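Local coordinates for protein S-adenosylmethionine dependent methyltransferase (Mesorhizobium loti, PDB 3BKW) that probably acts as an S-adenosylmethionine-dependent methyltransferase, transferring a methyl group from that cofactor to an acceptor molecule, at residues Leu45-Leu50 against Gly55-Trp60; Ala66-Gly71 against Asp106-Ala111; Met38-Gly43 against Gly137-Phe142. All blocks are in the same frame, centred on the assembly; numbering follows the deposited sequence.

Interaction 1: Leu45-Leu50 against Gly55-Trp60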
# COMPACT_ATOMS: atom_id res chain seq x y z
N LEU A 45 -17.47 22.13 5.47
CA LEU A 45 -17.66 21.02 4.54
C LEU A 45 -18.97 20.28 4.74
O LEU A 45 -19.53 20.26 5.83
CB LEU A 45 -16.52 19.98 4.63
CG LEU A 45 -15.08 20.43 4.35
CD1 LEU A 45 -14.21 19.16 4.23
CD2 LEU A 45 -14.97 21.30 3.10
N ARG A 46 -19.41 19.67 3.65
CA ARG A 46 -20.55 18.76 3.62
C ARG A 46 -19.88 17.39 3.74
O ARG A 46 -19.01 17.05 2.93
CB ARG A 46 -21.30 18.88 2.32
CG ARG A 46 -21.86 20.29 2.07
CD ARG A 46 -22.32 20.40 0.65
NE ARG A 46 -21.18 20.29 -0.26
CZ ARG A 46 -21.26 20.03 -1.57
NH1 ARG A 46 -22.42 19.89 -2.20
NH2 ARG A 46 -20.14 19.92 -2.26
N ILE A 47 -20.28 16.62 4.76
CA ILE A 47 -19.63 15.36 5.09
C ILE A 47 -20.62 14.21 5.21
O ILE A 47 -21.72 14.39 5.74
CB ILE A 47 -18.88 15.50 6.45
CG1 ILE A 47 -17.92 16.69 6.43
CG2 ILE A 47 -18.13 14.19 6.80
CD1 ILE A 47 -17.18 16.96 7.75
N VAL A 48 -20.22 13.03 4.71
CA VAL A 48 -20.99 11.81 4.92
C VAL A 48 -20.12 10.83 5.71
O VAL A 48 -18.95 10.65 5.38
CB VAL A 48 -21.56 11.19 3.61
CG1 VAL A 48 -20.45 10.85 2.60
CG2 VAL A 48 -22.42 9.97 3.93
N ASP A 49 -20.71 10.22 6.75
CA ASP A 49 -20.05 9.25 7.60
C ASP A 49 -20.68 7.91 7.32
O ASP A 49 -21.85 7.69 7.63
CB ASP A 49 -20.23 9.64 9.08
CG ASP A 49 -19.52 8.72 10.03
OD1 ASP A 49 -19.01 7.67 9.60
OD2 ASP A 49 -19.43 9.06 11.22
N LEU A 50 -19.92 7.01 6.68
CA LEU A 50 -20.40 5.69 6.29
C LEU A 50 -20.13 4.69 7.40
O LEU A 50 -18.98 4.31 7.63
CB LEU A 50 -19.76 5.25 4.97
CG LEU A 50 -19.84 6.17 3.76
CD1 LEU A 50 -19.00 5.67 2.59
CD2 LEU A 50 -21.26 6.37 3.34
N GLY A 55 -22.34 7.91 16.28
CA GLY A 55 -22.15 9.26 15.76
C GLY A 55 -21.00 10.06 16.34
O GLY A 55 -21.01 11.28 16.25
N TRP A 56 -19.99 9.38 16.89
CA TRP A 56 -18.84 10.05 17.50
C TRP A 56 -18.14 11.01 16.53
O TRP A 56 -17.87 12.16 16.87
CB TRP A 56 -17.80 9.06 18.03
CG TRP A 56 -18.24 8.14 19.10
CD1 TRP A 56 -18.49 6.80 18.99
CD2 TRP A 56 -18.47 8.48 20.47
NE1 TRP A 56 -18.86 6.28 20.21
CE2 TRP A 56 -18.84 7.28 21.14
CE3 TRP A 56 -18.39 9.67 21.21
CZ2 TRP A 56 -19.15 7.25 22.52
CZ3 TRP A 56 -18.69 9.64 22.59
CH2 TRP A 56 -19.07 8.43 23.22
N PHE A 57 -17.88 10.52 15.31
CA PHE A 57 -17.24 11.34 14.29
C PHE A 57 -18.18 12.47 13.82
O PHE A 57 -17.71 13.59 13.58
CB PHE A 57 -16.75 10.52 13.08
CG PHE A 57 -16.28 11.37 11.95
CD1 PHE A 57 -15.00 11.91 11.96
CD2 PHE A 57 -17.15 11.71 10.92
CE1 PHE A 57 -14.57 12.75 10.91
CE2 PHE A 57 -16.74 12.54 9.87
CZ PHE A 57 -15.43 13.06 9.87
N CYS A 58 -19.47 12.15 13.67
CA CYS A 58 -20.47 13.14 13.23
C CYS A 58 -20.46 14.36 14.15
O CYS A 58 -20.41 15.50 13.67
CB CYS A 58 -21.87 12.53 13.17
SG CYS A 58 -22.03 11.28 11.91
N ARG A 59 -20.50 14.11 15.46
CA ARG A 59 -20.44 15.18 16.45
C ARG A 59 -19.10 15.91 16.44
O ARG A 59 -19.08 17.13 16.54
CB ARG A 59 -20.78 14.69 17.86
CG ARG A 59 -22.26 14.34 18.01
CD ARG A 59 -22.63 14.00 19.44
NE ARG A 59 -22.02 12.76 19.90
CZ ARG A 59 -22.38 11.53 19.52
NH1 ARG A 59 -23.38 11.34 18.67
NH2 ARG A 59 -21.72 10.48 20.00
N TRP A 60 -17.99 15.18 16.31
CA TRP A 60 -16.67 15.81 16.21
C TRP A 60 -16.63 16.77 15.01
O TRP A 60 -16.18 17.91 15.14
CB TRP A 60 -15.54 14.76 16.11
CG TRP A 60 -14.18 15.36 15.88
CD1 TRP A 60 -13.30 15.74 16.84
CD2 TRP A 60 -13.57 15.69 14.62
NE1 TRP A 60 -12.18 16.27 16.26
CE2 TRP A 60 -12.32 16.28 14.91
CE3 TRP A 60 -13.97 15.56 13.29
CZ2 TRP A 60 -11.44 16.71 13.90
CZ3 TRP A 60 -13.10 15.99 12.28
CH2 TRP A 60 -11.85 16.57 12.59
O HOH W 1 -19.34 8.34 13.75
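Phe57, on the first turn of helix 56-60, turns one edge of its ring to Ile47 and Asp49 of strand 46-50. Its CG lies anti to the backbone N (chi1 171°), which swings the ring out from the helix toward the strand. Ile47 comes to the rim in the plane of the ring, CG2 standing 3.8 Å from Phe57 CE2, and the two side chains cross at about a right angle. At the neighbouring ring position the carboxylate of Asp49 stands almost perpendicular to the ring (89° between planes), with OD2 3.5 Å from Phe57 CD2, an approach that probably lets the negative oxygen gain from the slightly positive C-H rim. Cys58, small enough to fit beside the strand, sets its SG 3.5 Å from Asp49 OD2, close to the CB as well, while its other neighbours include Val69 of the next strand. Tyr112 stacks on the Phe57 ring.

The polar link is indirect. A water gives a hydrogen to Asp49 OD2 at 2.6 Å and accepts one from Phe57 N at 3.1 Å, using an amide of the first helical turn. An asparagine here, without the negative charge, would probably hold the water and the start of the helix less firmly. Strand and helix run nearly antiparallel (166°), as expected where a glycine-rich turn follows the first strand of a Rossmann-like methyltransferase. Chemically, apolar packing of Ile47 on Phe57 fills the space between strand and helix, while a buried acid, through one water, serves the amide of Phe57 at the helix start, whose dipole would probably favour the negative charge.

Interaction 2: Ala66-Gly71 against Asp106-Ala111. With EDO (1,2-ethanediol), chain F.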
# COMPACT_ATOMS: atom_id res chain seq x y z
N ALA A 66 -18.19 21.72 10.51
CA ALA A 66 -18.80 21.14 9.31
C ALA A 66 -20.16 21.77 9.04
O ALA A 66 -20.96 21.93 9.97
CB ALA A 66 -18.94 19.61 9.45
N SER A 67 -20.41 22.17 7.79
CA SER A 67 -21.70 22.80 7.43
C SER A 67 -22.85 21.81 7.50
O SER A 67 -23.95 22.18 7.90
CB SER A 67 -21.66 23.46 6.03
OG SER A 67 -21.48 22.52 4.99
N TYR A 68 -22.58 20.56 7.13
CA TYR A 68 -23.60 19.52 7.11
C TYR A 68 -22.95 18.15 7.25
O TYR A 68 -21.93 17.90 6.61
CB TYR A 68 -24.38 19.60 5.80
CG TYR A 68 -25.34 18.45 5.57
CD1 TYR A 68 -26.41 18.23 6.44
CD2 TYR A 68 -25.19 17.59 4.47
CE1 TYR A 68 -27.31 17.16 6.24
CE2 TYR A 68 -26.10 16.51 4.25
CZ TYR A 68 -27.14 16.32 5.15
OH TYR A 68 -28.04 15.29 4.98
N VAL A 69 -23.53 17.30 8.09
CA VAL A 69 -23.06 15.92 8.30
C VAL A 69 -24.23 14.95 8.14
O VAL A 69 -25.27 15.14 8.76
CB VAL A 69 -22.40 15.71 9.69
CG1 VAL A 69 -21.82 14.28 9.78
CG2 VAL A 69 -21.28 16.72 9.92
N LEU A 70 -24.06 13.96 7.26
CA LEU A 70 -25.03 12.87 7.06
C LEU A 70 -24.35 11.62 7.63
O LEU A 70 -23.32 11.19 7.11
CB LEU A 70 -25.36 12.67 5.59
CG LEU A 70 -26.26 11.46 5.25
CD1 LEU A 70 -27.64 11.54 5.94
CD2 LEU A 70 -26.41 11.34 3.74
N GLY A 71 -24.92 11.08 8.70
CA GLY A 71 -24.43 9.86 9.33
C GLY A 71 -25.30 8.70 8.91
O GLY A 71 -26.52 8.75 9.09
N ASP A 106 -22.61 14.73 -6.40
CA ASP A 106 -21.99 16.06 -6.19
C ASP A 106 -22.53 16.77 -4.93
O ASP A 106 -22.79 17.98 -4.94
CB ASP A 106 -22.27 16.86 -7.49
CG ASP A 106 -21.53 18.18 -7.58
OD1 ASP A 106 -20.45 18.33 -7.00
OD2 ASP A 106 -22.04 19.09 -8.26
N SER A 107 -22.71 15.99 -3.86
CA SER A 107 -23.34 16.47 -2.61
C SER A 107 -22.47 16.53 -1.36
O SER A 107 -22.93 17.05 -0.31
CB SER A 107 -24.56 15.60 -2.33
OG SER A 107 -25.54 15.86 -3.32
N PHE A 108 -21.23 16.03 -1.45
CA PHE A 108 -20.32 16.02 -0.31
C PHE A 108 -18.92 16.43 -0.68
O PHE A 108 -18.48 16.21 -1.79
CB PHE A 108 -20.32 14.63 0.36
CG PHE A 108 -21.66 14.23 0.84
CD1 PHE A 108 -22.13 14.69 2.07
CD2 PHE A 108 -22.50 13.45 0.04
CE1 PHE A 108 -23.40 14.35 2.51
CE2 PHE A 108 -23.76 13.10 0.49
CZ PHE A 108 -24.21 13.56 1.72
N ASP A 109 -18.23 17.04 0.27
CA ASP A 109 -16.83 17.43 0.12
C ASP A 109 -15.91 16.37 0.72
O ASP A 109 -14.74 16.30 0.36
CB ASP A 109 -16.59 18.76 0.82
CG ASP A 109 -17.47 19.84 0.30
OD1 ASP A 109 -17.33 20.16 -0.90
OD2 ASP A 109 -18.31 20.35 1.07
N LEU A 110 -16.44 15.60 1.69
CA LEU A 110 -15.68 14.58 2.39
C LEU A 110 -16.55 13.39 2.70
O LEU A 110 -17.66 13.56 3.18
CB LEU A 110 -15.14 15.14 3.73
CG LEU A 110 -14.45 14.20 4.73
CD1 LEU A 110 -13.21 13.55 4.11
CD2 LEU A 110 -14.14 14.92 6.03
N ALA A 111 -16.04 12.19 2.41
CA ALA A 111 -16.64 10.94 2.84
C ALA A 111 -15.67 10.32 3.85
O ALA A 111 -14.46 10.25 3.61
CB ALA A 111 -16.90 10.01 1.67
C1 EDO F . -14.42 19.38 -2.42
O1 EDO F . -15.54 20.21 -2.74
C2 EDO F . -13.29 20.25 -1.89
O2 EDO F . -13.58 20.68 -0.54
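Tyr68 and Phe108 are the nearest residues of two strands that do not pair with each other: their CA atoms stay 8.8 Å apart because strand 46-50 runs between them, parallel to both. Strand 68-71 keeps an extended course and hydrogen-bonds to the middle strand through Tyr68 and Leu70. The other segment turns a corner at Asp109, with Phe108 just before it.

That gap is spanned by side chains. CG of Phe108 sits anti to its carbonyl carbon (chi1 -59°), and from there the ring reaches across one face of the sheet, over Val48 of the central strand. Its leading corner meets two neighbours, both at a slant: CE1 lies 3.9 Å from Tyr68 CE2, and CZ lies 3.7 Å from Leu70 CD2. The CB of Leu70 adds to the grip, 4.0 Å from Phe108 CE1. A long flat ring suits the job of crossing a strand's width, the branched leucine fills in beside it, and tyrosine brings its CE2 corner to Phe108 at the partly exposed border. At the corner itself, Asp109 forms a salt bridge with Arg46, and its OD1 also accepts a hydrogen bond of 2.6 Å from O1 of a 1,2-ethanediol, probably a crystallisation additive.

Apolar bridging over a middle strand belongs here to the parallel half of a Rossmann-like sheet, whose strand order 3-2-1-4-5-7-6 is the signature of class I methyltransferases.

Interaction 3: Met38-Gly43 against Gly137-Phe142; sequences MLPEVG and GGHFVF. With EDO (1,2-ethanediol), chain I.
The loop that leads from helix 32-38 to the first strand of the methyltransferase sheet lies against one face of strand 138-142, with Met38, Leu39 and Pro40 resting on Val141 and His139. Val141 is the centre of the contact. Its CG1, anti to the backbone N (chi1 178°), meets Leu39 CD2 at 3.8 Å, and the two side chains cross at about a right angle. Leu39 leaves its backbone pointing away from the strand, yet its branched end comes back with CD2 against the valine, while the same residue also packs on Phe57 and Trp60. The other methyl of Val141, CG2, lies 4.0 Å from Met38 O. Met38, present as selenomethionine, adds a looser contact of its CB with Val141 CG1 and runs on toward Leu238 and Ser240 of the adjoining strand.

Pro40 places CB 4.2 Å from His139 ND1, a slanting approach to the imidazole, whose NE2 is hydrogen-bonded to Glu209. A rigid proline suits a loop that must hold an extended path here, and its carbonyl O accepts a 2.8 Å hydrogen bond from O2 of a 1,2-ethanediol, probably from the crystallisation liquor. Further on, the bent chain of Glu41 turns back so that OE2 receives Gly43 N at 3.0 Å, on the anti side of the carboxylate and 18° out of its plane.

The loop is thus joined to the strand by van der Waals packing, mostly of apolar side chains, with no direct hydrogen bond between the two segments: Leu39 and Met38 cover Val141, Pro40 lies beside the imidazole, and the polar groups look to other partners, histidine to Glu209 and glutamate to its own loop.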
# COMPACT_ATOMS: atom_id res chain seq x y z
N MSE A 38 -5.17 12.86 8.63
CA MSE A 38 -5.35 12.64 7.20
C MSE A 38 -6.54 13.36 6.60
O MSE A 38 -6.63 13.52 5.38
CB MSE A 38 -5.45 11.14 6.94
CG MSE A 38 -4.18 10.40 7.30
SE MSE A 38 -4.43 8.50 7.41
CE MSE A 38 -5.17 8.16 5.64
N LEU A 39 -7.45 13.84 7.46
CA LEU A 39 -8.63 14.54 7.00
C LEU A 39 -8.29 15.91 6.45
O LEU A 39 -7.30 16.50 6.86
CB LEU A 39 -9.60 14.77 8.16
CG LEU A 39 -10.18 13.55 8.87
CD1 LEU A 39 -10.94 14.04 10.13
CD2 LEU A 39 -11.08 12.75 7.91
N PRO A 40 -9.12 16.41 5.53
CA PRO A 40 -8.94 17.80 5.13
C PRO A 40 -9.49 18.68 6.27
O PRO A 40 -10.10 18.15 7.21
CB PRO A 40 -9.86 17.90 3.91
CG PRO A 40 -10.96 16.95 4.24
CD PRO A 40 -10.27 15.80 4.84
N GLU A 41 -9.26 19.99 6.22
CA GLU A 41 -9.92 20.89 7.16
C GLU A 41 -11.45 20.71 6.98
O GLU A 41 -11.96 20.86 5.87
CB GLU A 41 -9.48 22.34 6.91
CG GLU A 41 -10.28 23.39 7.68
CD GLU A 41 -10.25 23.19 9.18
OE1 GLU A 41 -9.13 23.09 9.73
OE2 GLU A 41 -11.34 23.15 9.78
N VAL A 42 -12.15 20.38 8.06
CA VAL A 42 -13.59 20.06 7.98
C VAL A 42 -14.50 21.28 8.05
O VAL A 42 -15.70 21.15 7.79
CB VAL A 42 -14.03 18.99 9.03
CG1 VAL A 42 -13.25 17.65 8.83
CG2 VAL A 42 -13.92 19.50 10.47
N GLY A 43 -13.95 22.46 8.38
CA GLY A 43 -14.73 23.67 8.48
C GLY A 43 -15.45 24.01 7.19
O GLY A 43 -14.81 24.10 6.13
N GLY A 137 -12.42 17.52 -6.34
CA GLY A 137 -11.44 17.84 -5.30
C GLY A 137 -11.80 17.31 -3.91
O GLY A 137 -11.06 17.54 -2.95
N GLY A 138 -12.93 16.60 -3.79
CA GLY A 138 -13.36 16.05 -2.51
C GLY A 138 -12.53 14.85 -2.12
O GLY A 138 -11.83 14.27 -2.97
N HIS A 139 -12.61 14.46 -0.84
CA HIS A 139 -11.82 13.35 -0.29
C HIS A 139 -12.66 12.24 0.32
O HIS A 139 -13.78 12.45 0.70
CB HIS A 139 -10.84 13.83 0.77
CG HIS A 139 -9.75 14.71 0.23
ND1 HIS A 139 -9.88 16.07 0.14
CD2 HIS A 139 -8.52 14.41 -0.25
CE1 HIS A 139 -8.77 16.58 -0.38
NE2 HIS A 139 -7.93 15.59 -0.62
N PHE A 140 -12.06 11.05 0.35
CA PHE A 140 -12.61 9.86 0.98
C PHE A 140 -11.50 9.36 1.90
O PHE A 140 -10.42 9.02 1.41
CB PHE A 140 -13.00 8.84 -0.09
CG PHE A 140 -13.61 7.56 0.44
CD1 PHE A 140 -14.29 7.48 1.67
CD2 PHE A 140 -13.62 6.43 -0.38
CE1 PHE A 140 -14.89 6.29 2.10
CE2 PHE A 140 -14.22 5.27 0.04
CZ PHE A 140 -14.85 5.19 1.27
N VAL A 141 -11.76 9.36 3.20
CA VAL A 141 -10.78 8.98 4.20
C VAL A 141 -11.41 7.87 5.03
O VAL A 141 -12.50 8.04 5.59
CB VAL A 141 -10.40 10.18 5.08
CG1 VAL A 141 -9.41 9.77 6.18
CG2 VAL A 141 -9.81 11.30 4.23
N PHE A 142 -10.76 6.71 5.08
CA PHE A 142 -11.32 5.59 5.78
C PHE A 142 -10.30 4.65 6.40
O PHE A 142 -9.14 4.58 5.95
CB PHE A 142 -12.26 4.82 4.84
CG PHE A 142 -11.57 4.13 3.66
CD1 PHE A 142 -11.17 2.80 3.77
CD2 PHE A 142 -11.34 4.80 2.44
CE1 PHE A 142 -10.55 2.12 2.69
CE2 PHE A 142 -10.71 4.13 1.35
CZ PHE A 142 -10.32 2.79 1.49
C1 EDO I . -9.36 19.55 12.13
O1 EDO I . -9.96 20.47 13.04
C2 EDO I . -10.18 19.54 10.85
O2 EDO I . -9.86 18.43 9.99

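How the interactions relate
All three contacts involve one mixed seven-stranded sheet. The centres of interactions 1 and 2 are about 8 Å apart; interaction 3 lies about 10 Å from the second and about 11 Å from the first. Along the chain, interaction 1 closes before interaction 2 opens, and both are nested within the loop closed by interaction 3. Strand 46-50 pairs with 68-73, as in Asp49 N to Leu70 O (2.8 Å), and also neighbours 108-114, which pairs with 138-145 through Ala111. Leu39 CD1 packs 3.6 Å from Trp60 CZ3. Together they cover the parallel, Rossmann-like half of the sheet, with helix 56-63 and the loop before strand 46-50 packed beside it, as in class I methyltransferases.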